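Local atomic coordinates of alpha-Amylase (PDB entry 2B5D), a protein that belongs to glycoside hydrolase family 57, joining an alpha/beta domain built round a mostly parallel sheet to a helical C-terminal region. Residues Gln162-Val165 with Gly166-Tyr170; Arg447-Asn450 with Gln451-Arg454; Phe520-Met523 with Ala524-Val527. One frame throughout, in Å; residues are numbered along the deposited sequence.

Interaction 1: residues Gln162-Val165 with Gly166-Tyr170; sequences QITV and GVKNY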
loop_
_atom_site.group_PDB
_atom_site.type_symbol
_atom_site.label_atom_id
_atom_site.label_comp_id
_atom_site.label_asym_id
_atom_site.label_seq_id
_atom_site.Cartn_x
_atom_site.Cartn_y
_atom_site.Cartn_z
ATOM N N GLN A 162 12.011 -33.236 3.137
ATOM C CA GLN A 162 12.062 -32.599 1.792
ATOM C C GLN A 162 12.569 -33.510 0.701
ATOM O O GLN A 162 11.924 -33.661 -0.346
ATOM C CB GLN A 162 12.861 -31.292 1.788
ATOM C CG GLN A 162 12.090 -30.105 2.321
ATOM C CD GLN A 162 11.156 -29.479 1.296
ATOM O OE1 GLN A 162 11.454 -29.464 0.078
ATOM N NE2 GLN A 162 10.017 -28.898 1.792
ATOM N N ILE A 163 13.710 -34.161 0.930
ATOM C CA ILE A 163 14.269 -35.113 -0.092
ATOM C C ILE A 163 13.394 -36.320 -0.355
ATOM O O ILE A 163 13.072 -36.621 -1.538
ATOM C CB ILE A 163 15.697 -35.614 0.326
ATOM C CG1 ILE A 163 16.692 -34.439 0.243
ATOM C CG2 ILE A 163 16.140 -36.786 -0.545
ATOM C CD1 ILE A 163 17.713 -34.447 1.323
ATOM N N THR A 164 13.021 -37.047 0.735
ATOM C CA THR A 164 12.240 -38.269 0.575
ATOM C C THR A 164 10.924 -38.070 -0.072
ATOM O O THR A 164 10.474 -38.914 -0.885
ATOM C CB THR A 164 11.960 -38.977 1.971
ATOM O OG1 THR A 164 13.208 -39.308 2.583
ATOM C CG2 THR A 164 11.160 -40.198 1.790
ATOM N N VAL A 165 10.236 -36.990 0.324
ATOM C CA VAL A 165 8.952 -36.693 -0.282
ATOM C C VAL A 165 9.058 -36.439 -1.791
ATOM O O VAL A 165 8.265 -36.991 -2.567
ATOM C CB VAL A 165 8.151 -35.627 0.519
ATOM C CG1 VAL A 165 6.852 -35.228 -0.220
ATOM C CG2 VAL A 165 7.788 -36.192 1.924
ATOM N N GLY A 166 10.072 -35.674 -2.209
ATOM C CA GLY A 166 10.360 -35.519 -3.631
ATOM C C GLY A 166 10.600 -36.832 -4.347
ATOM O O GLY A 166 10.037 -37.081 -5.435
ATOM N N VAL A 167 11.459 -37.672 -3.735
ATOM C CA VAL A 167 11.831 -38.971 -4.321
ATOM C C VAL A 167 10.598 -39.839 -4.529
ATOM O O VAL A 167 10.355 -40.330 -5.642
ATOM C CB VAL A 167 12.946 -39.691 -3.458
ATOM C CG1 VAL A 167 13.133 -41.117 -3.885
ATOM C CG2 VAL A 167 14.321 -38.873 -3.538
ATOM N N LYS A 168 9.793 -39.990 -3.470
ATOM C CA LYS A 168 8.547 -40.759 -3.550
ATOM C C LYS A 168 7.562 -40.155 -4.525
ATOM O O LYS A 168 6.902 -40.894 -5.300
ATOM C CB LYS A 168 7.905 -40.895 -2.183
ATOM C CG LYS A 168 8.609 -41.866 -1.242
ATOM C CD LYS A 168 7.668 -42.312 -0.115
ATOM C CE LYS A 168 8.450 -42.863 1.109
ATOM N NZ LYS A 168 9.625 -43.732 0.725
ATOM N N ASN A 169 7.468 -38.820 -4.533
ATOM C CA ASN A 169 6.578 -38.169 -5.493
ATOM C C ASN A 169 6.931 -38.433 -6.961
ATOM O O ASN A 169 6.050 -38.693 -7.801
ATOM C CB ASN A 169 6.418 -36.672 -5.219
ATOM C CG ASN A 169 5.311 -36.083 -6.034
ATOM O OD1 ASN A 169 4.142 -36.286 -5.712
ATOM N ND2 ASN A 169 5.658 -35.422 -7.146
ATOM N N TYR A 170 8.221 -38.375 -7.256
ATOM C CA TYR A 170 8.717 -38.788 -8.540
ATOM C C TYR A 170 8.370 -40.241 -8.870
ATOM O O TYR A 170 7.905 -40.538 -10.000
ATOM C CB TYR A 170 10.238 -38.540 -8.611
ATOM C CG TYR A 170 10.929 -38.903 -9.906
ATOM C CD1 TYR A 170 11.403 -37.911 -10.780
ATOM C CD2 TYR A 170 11.156 -40.244 -10.248
ATOM C CE1 TYR A 170 12.083 -38.248 -11.941
ATOM C CE2 TYR A 170 11.827 -40.598 -11.423
ATOM C CZ TYR A 170 12.303 -39.593 -12.259
ATOM O OH TYR A 170 12.968 -39.945 -13.411
#
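Ile163 and Val167 sit one turn apart on helix 156-174, the crossover helix of a beta-alpha-beta unit that runs from strand 137-142 to strand 180-182. The chain passes straight from Gln162-Val165 into Gly166-Tyr170, so the two segments meet as successive turns of one helix. Among the backbone bonds, Val167 N gives to Ile163 O at 2.9 Å, lying in the carbonyl plane. Lys168 N reaches Thr164 O at 2.9 Å and is nearly straight (175°), although its donor is tilted from the plane of that carbonyl. Asn169 N closes on Val165 O at 2.8 Å, while the bond from Gly166 N to Gln162 O is weak at 3.3 Å. Apolar contact is slighter: Ile163 and Val167 run side by side in the same direction, meeting CG2 to CG2 at 4.1 Å. Ile163 carries that methyl opposite its own backbone N and packs against helix 192-198. Val165 leans on Phe457 of helix 443-458. The polar tip of Gln162 turns to partners off the helix, OE1 accepting from Thr145 N and NE2 giving to Gln460. On the more exposed flank Lys168 runs alongside Thr164 and bends only at its last torsion (chi4 -41°), where its CE passes 3.9 Å from Thr164 CG2.

Interaction 2: residues Arg447-Asn450 with Gln451-Arg454; sequences RVLN and QMLR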
loop_
_atom_site.group_PDB
_atom_site.type_symbol
_atom_site.label_atom_id
_atom_site.label_comp_id
_atom_site.label_asym_id
_atom_site.label_seq_id
_atom_site.Cartn_x
_atom_site.Cartn_y
_atom_site.Cartn_z
ATOM N N ARG A 447 -4.833 -37.502 8.896
ATOM C CA ARG A 447 -5.214 -36.446 7.959
ATOM C C ARG A 447 -4.760 -35.034 8.411
ATOM O O ARG A 447 -4.266 -34.230 7.600
ATOM C CB ARG A 447 -6.697 -36.508 7.696
ATOM C CG ARG A 447 -7.074 -37.619 6.734
ATOM C CD ARG A 447 -8.614 -37.750 6.619
ATOM N NE ARG A 447 -9.225 -36.534 6.080
ATOM C CZ ARG A 447 -10.424 -36.059 6.416
ATOM N NH1 ARG A 447 -11.168 -36.680 7.318
ATOM N NH2 ARG A 447 -10.871 -34.941 5.853
ATOM N N VAL A 448 -4.854 -34.771 9.709
ATOM C CA VAL A 448 -4.493 -33.468 10.243
ATOM C C VAL A 448 -2.982 -33.266 10.196
ATOM O O VAL A 448 -2.467 -32.200 9.800
ATOM C CB VAL A 448 -5.053 -33.298 11.679
ATOM C CG1 VAL A 448 -4.444 -32.124 12.434
ATOM C CG2 VAL A 448 -6.611 -33.172 11.629
ATOM N N LEU A 449 -2.265 -34.296 10.617
ATOM C CA LEU A 449 -0.831 -34.252 10.653
ATOM C C LEU A 449 -0.265 -34.212 9.230
ATOM O O LEU A 449 0.675 -33.471 8.952
ATOM C CB LEU A 449 -0.310 -35.423 11.483
ATOM C CG LEU A 449 -0.415 -35.170 12.993
ATOM C CD1 LEU A 449 -0.023 -36.422 13.798
ATOM C CD2 LEU A 449 0.392 -33.963 13.485
ATOM N N ASN A 450 -0.873 -34.967 8.325
ATOM C CA ASN A 450 -0.506 -34.929 6.926
ATOM C C ASN A 450 -0.680 -33.541 6.263
ATOM O O ASN A 450 0.117 -33.155 5.411
ATOM C CB ASN A 450 -1.332 -35.944 6.144
ATOM C CG ASN A 450 -0.860 -37.379 6.319
ATOM O OD1 ASN A 450 -1.465 -38.294 5.750
ATOM N ND2 ASN A 450 0.199 -37.590 7.087
ATOM N N GLN A 451 -1.735 -32.817 6.622
ATOM C CA GLN A 451 -1.967 -31.471 6.082
ATOM C C GLN A 451 -1.063 -30.469 6.777
ATOM O O GLN A 451 -0.544 -29.549 6.145
ATOM C CB GLN A 451 -3.459 -31.060 6.170
ATOM C CG GLN A 451 -3.844 -29.870 5.275
ATOM C CD GLN A 451 -3.752 -30.208 3.814
ATOM O OE1 GLN A 451 -4.078 -31.332 3.411
ATOM N NE2 GLN A 451 -3.313 -29.241 2.995
ATOM N N MET A 452 -0.799 -30.662 8.054
ATOM C CA MET A 452 0.213 -29.817 8.660
ATOM C C MET A 452 1.561 -29.855 7.900
ATOM O O MET A 452 2.165 -28.811 7.645
ATOM C CB MET A 452 0.390 -30.138 10.127
ATOM C CG MET A 452 -0.781 -29.619 10.944
ATOM S SD MET A 452 -0.819 -30.339 12.608
ATOM C CE MET A 452 0.448 -29.381 13.476
ATOM N N LEU A 453 1.991 -31.047 7.487
ATOM C CA LEU A 453 3.291 -31.185 6.830
ATOM C C LEU A 453 3.290 -30.508 5.465
ATOM O O LEU A 453 4.271 -29.866 5.089
ATOM C CB LEU A 453 3.723 -32.665 6.718
ATOM C CG LEU A 453 5.145 -32.922 6.198
ATOM C CD1 LEU A 453 6.236 -32.214 7.080
ATOM C CD2 LEU A 453 5.396 -34.458 6.076
ATOM N N ARG A 454 2.187 -30.655 4.746
ATOM C CA ARG A 454 1.981 -29.962 3.490
ATOM C C ARG A 454 2.067 -28.455 3.628
ATOM O O ARG A 454 2.725 -27.788 2.845
ATOM C CB ARG A 454 0.608 -30.297 2.975
ATOM C CG ARG A 454 0.437 -31.745 2.713
ATOM C CD ARG A 454 -0.876 -31.957 1.894
ATOM N NE ARG A 454 -1.228 -33.346 1.608
ATOM C CZ ARG A 454 -2.042 -34.116 2.338
ATOM N NH1 ARG A 454 -2.589 -33.667 3.451
ATOM N NH2 ARG A 454 -2.299 -35.367 1.944
HETATM O O HOH W 1 -4.780 -34.870 5.342
#
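Met452 lays its thioether against two side chains of the preceding turn, with SD 3.9 Å from Leu449 CD2 and 4.0 Å from Val448 CG1. It runs alongside Val448, pointing the same way, but crosses Leu449 at a slant. Its CG stands opposite its own carbonyl carbon (chi1 -74°), which carries the chain back along the helix and brings CG to 3.3 Å from Val448 O. Beneath the side chains the usual helical bonds run: Met452 N to Val448 O at 2.9 Å, Leu453 N to Leu449 O at 3.1 Å, and Gln451 N to Arg447 O at 3.1 Å, the last bent to 148°. The bond from Arg454 N to Asn450 O is weak. Arg454 is modelled in two conformations, so its details are less certain; in one, the chain is extended from CG to NE and the guanidinium folds back past Asn450 O, NH1 giving to a water at 3.1 Å and NH2 to Phe515 O. Toward helix 502-511 Arg447 forms a salt bridge with Glu509, and Gln451 NE2 gives to Asp512 O just past it. Met452 and Leu449 face helices 418-436 and 473-496, while Val448 meets helix 502-511: this part of helix 443-458 is packed among the helices of the mainly helical C-terminal region of this family 57 protein.

Interaction 3: residues Phe520-Met523 with Ala524-Val527; sequences FRVM and ARDV
Arg525 folds back over Val522, the two side chains lying side by side and pointing the same way. From CB, 3.9 Å from Val522 O, the chain goes to CG, 3.6 Å from the same oxygen. CD is modelled too close to Val522 O, which leaves the middle of the chain doubtful. As modelled, the chain bends on either side of CD and brings the guanidinium round, and Val522 CG1 lies over one of its faces, 4.1 Å from CZ and displaced toward the rim. NH1 gives to a water at 2.9 Å, in the plane of the group at its edge, and that water donates to Val522 O, bridging side chain and backbone. At the far tip NH2 probably hydrogen-bonds to Thr164 OG1 of helix 156-174. The backbone under this arginine is a short 3-10 segment following helix 502-511, near the C terminus, with bonds spanning three residues: Met523 N to Phe520 O, then Ala524 N to Arg521 O at 2.7 Å. The second is fairly straight at its hydrogen, yet its donor stands well above the carbonyl plane. Past that turn a second water donates to both Met523 O and Arg525 O, linking the turn to the extended tail. At the other end of the segment, Arg521 forms a salt bridge with Glu446, and its CG sits 3.5 Å above the plane of the Phe520 ring, toward the rim.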
loop_
_atom_site.group_PDB
_atom_site.type_symbol
_atom_site.label_atom_id
_atom_site.label_comp_id
_atom_site.label_asym_id
_atom_site.label_seq_id
_atom_site.Cartn_x
_atom_site.Cartn_y
_atom_site.Cartn_z
ATOM N N PHE A 520 2.892 -38.228 7.424
ATOM C CA PHE A 520 3.539 -37.313 8.358
ATOM C C PHE A 520 4.666 -37.971 9.071
ATOM O O PHE A 520 5.471 -37.286 9.701
ATOM C CB PHE A 520 2.520 -36.786 9.394
ATOM C CG PHE A 520 2.081 -37.828 10.425
ATOM C CD1 PHE A 520 2.733 -37.929 11.653
ATOM C CD2 PHE A 520 1.022 -38.716 10.143
ATOM C CE1 PHE A 520 2.351 -38.909 12.586
ATOM C CE2 PHE A 520 0.630 -39.682 11.069
ATOM C CZ PHE A 520 1.306 -39.775 12.286
ATOM N N ARG A 521 4.673 -39.320 9.043
ATOM C CA ARG A 521 5.691 -40.099 9.779
ATOM C C ARG A 521 7.133 -39.949 9.270
ATOM O O ARG A 521 8.099 -40.062 10.100
ATOM C CB ARG A 521 5.232 -41.543 10.049
ATOM C CG ARG A 521 4.298 -41.625 11.313
ATOM C CD ARG A 521 3.605 -42.987 11.522
ATOM N NE ARG A 521 2.596 -43.236 10.502
ATOM C CZ ARG A 521 1.277 -43.150 10.682
ATOM N NH1 ARG A 521 0.758 -42.900 11.872
ATOM N NH2 ARG A 521 0.458 -43.376 9.671
ATOM N N VAL A 522 7.290 -39.542 7.984
ATOM C CA VAL A 522 8.613 -39.032 7.516
ATOM C C VAL A 522 9.297 -38.132 8.524
ATOM O O VAL A 522 10.535 -38.100 8.606
ATOM C CB VAL A 522 8.632 -38.209 6.159
ATOM C CG1 VAL A 522 8.878 -39.093 4.939
ATOM C CG2 VAL A 522 7.456 -37.209 6.000
ATOM N N MET A 523 8.533 -37.392 9.316
ATOM C CA MET A 523 9.161 -36.399 10.244
ATOM C C MET A 523 9.625 -37.002 11.543
ATOM O O MET A 523 10.260 -36.337 12.378
ATOM C CB MET A 523 8.221 -35.230 10.528
ATOM C CG MET A 523 7.915 -34.371 9.266
ATOM S SD MET A 523 9.399 -33.518 8.678
ATOM C CE MET A 523 9.873 -32.402 10.038
ATOM N N ALA A 524 9.293 -38.266 11.744
ATOM C CA ALA A 524 9.699 -38.900 13.001
ATOM C C ALA A 524 10.995 -39.744 12.872
ATOM O O ALA A 524 11.431 -40.350 13.868
ATOM C CB ALA A 524 8.535 -39.748 13.572
ATOM N N ARG A 525 11.585 -39.804 11.663
ATOM C CA ARG A 525 12.778 -40.637 11.413
ATOM C C ARG A 525 14.013 -40.104 12.079
ATOM O O ARG A 525 14.057 -38.936 12.438
ATOM C CB ARG A 525 13.064 -40.815 9.955
ATOM C CG ARG A 525 11.955 -41.365 9.162
ATOM C CD ARG A 525 11.950 -40.380 8.070
ATOM N NE ARG A 525 12.405 -40.843 6.792
ATOM C CZ ARG A 525 12.763 -40.048 5.772
ATOM N NH1 ARG A 525 12.786 -38.706 5.860
ATOM N NH2 ARG A 525 13.093 -40.642 4.645
ATOM N N ASP A 526 15.004 -40.970 12.292
ATOM C CA ASP A 526 16.277 -40.492 12.862
ATOM C C ASP A 526 17.059 -39.669 11.849
ATOM O O ASP A 526 16.795 -39.709 10.624
ATOM C CB ASP A 526 17.202 -41.609 13.406
ATOM C CG ASP A 526 18.126 -41.077 14.549
ATOM O OD1 ASP A 526 17.747 -39.981 15.144
ATOM O OD2 ASP A 526 19.202 -41.719 14.843
ATOM N N VAL A 527 18.015 -38.934 12.395
ATOM C CA VAL A 527 18.896 -38.130 11.616
ATOM C C VAL A 527 20.327 -38.371 12.070
ATOM O O VAL A 527 20.533 -38.936 13.137
ATOM C CB VAL A 527 18.546 -36.607 11.790
ATOM C CG1 VAL A 527 17.130 -36.350 11.286
ATOM C CG2 VAL A 527 18.794 -36.118 13.271
HETATM O O HOH W 2 12.873 -36.812 8.041
HETATM O O HOH W 3 12.628 -37.266 13.871
#

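From the N terminus, interaction 1 comes first, on the crossover helix of the alpha/beta domain; interaction 2 follows nearly three hundred residues later on a C-terminal helix, and interaction 3 lies close to the chain end. All three are local, so none closes a long loop, and they run in series without nesting or crossing. Interactions 1 and 2 come within about 5 Å at their nearest atoms but do not touch. Residues 520-527 bridge them: Val522 CG1 packs 4.0 Å from Thr164 CG2, while Val522 CG2 meets Leu453 CD2 at 3.4 Å. The 3-10 turn thereby ties the helical C-terminal region to the flank of the sheet domain.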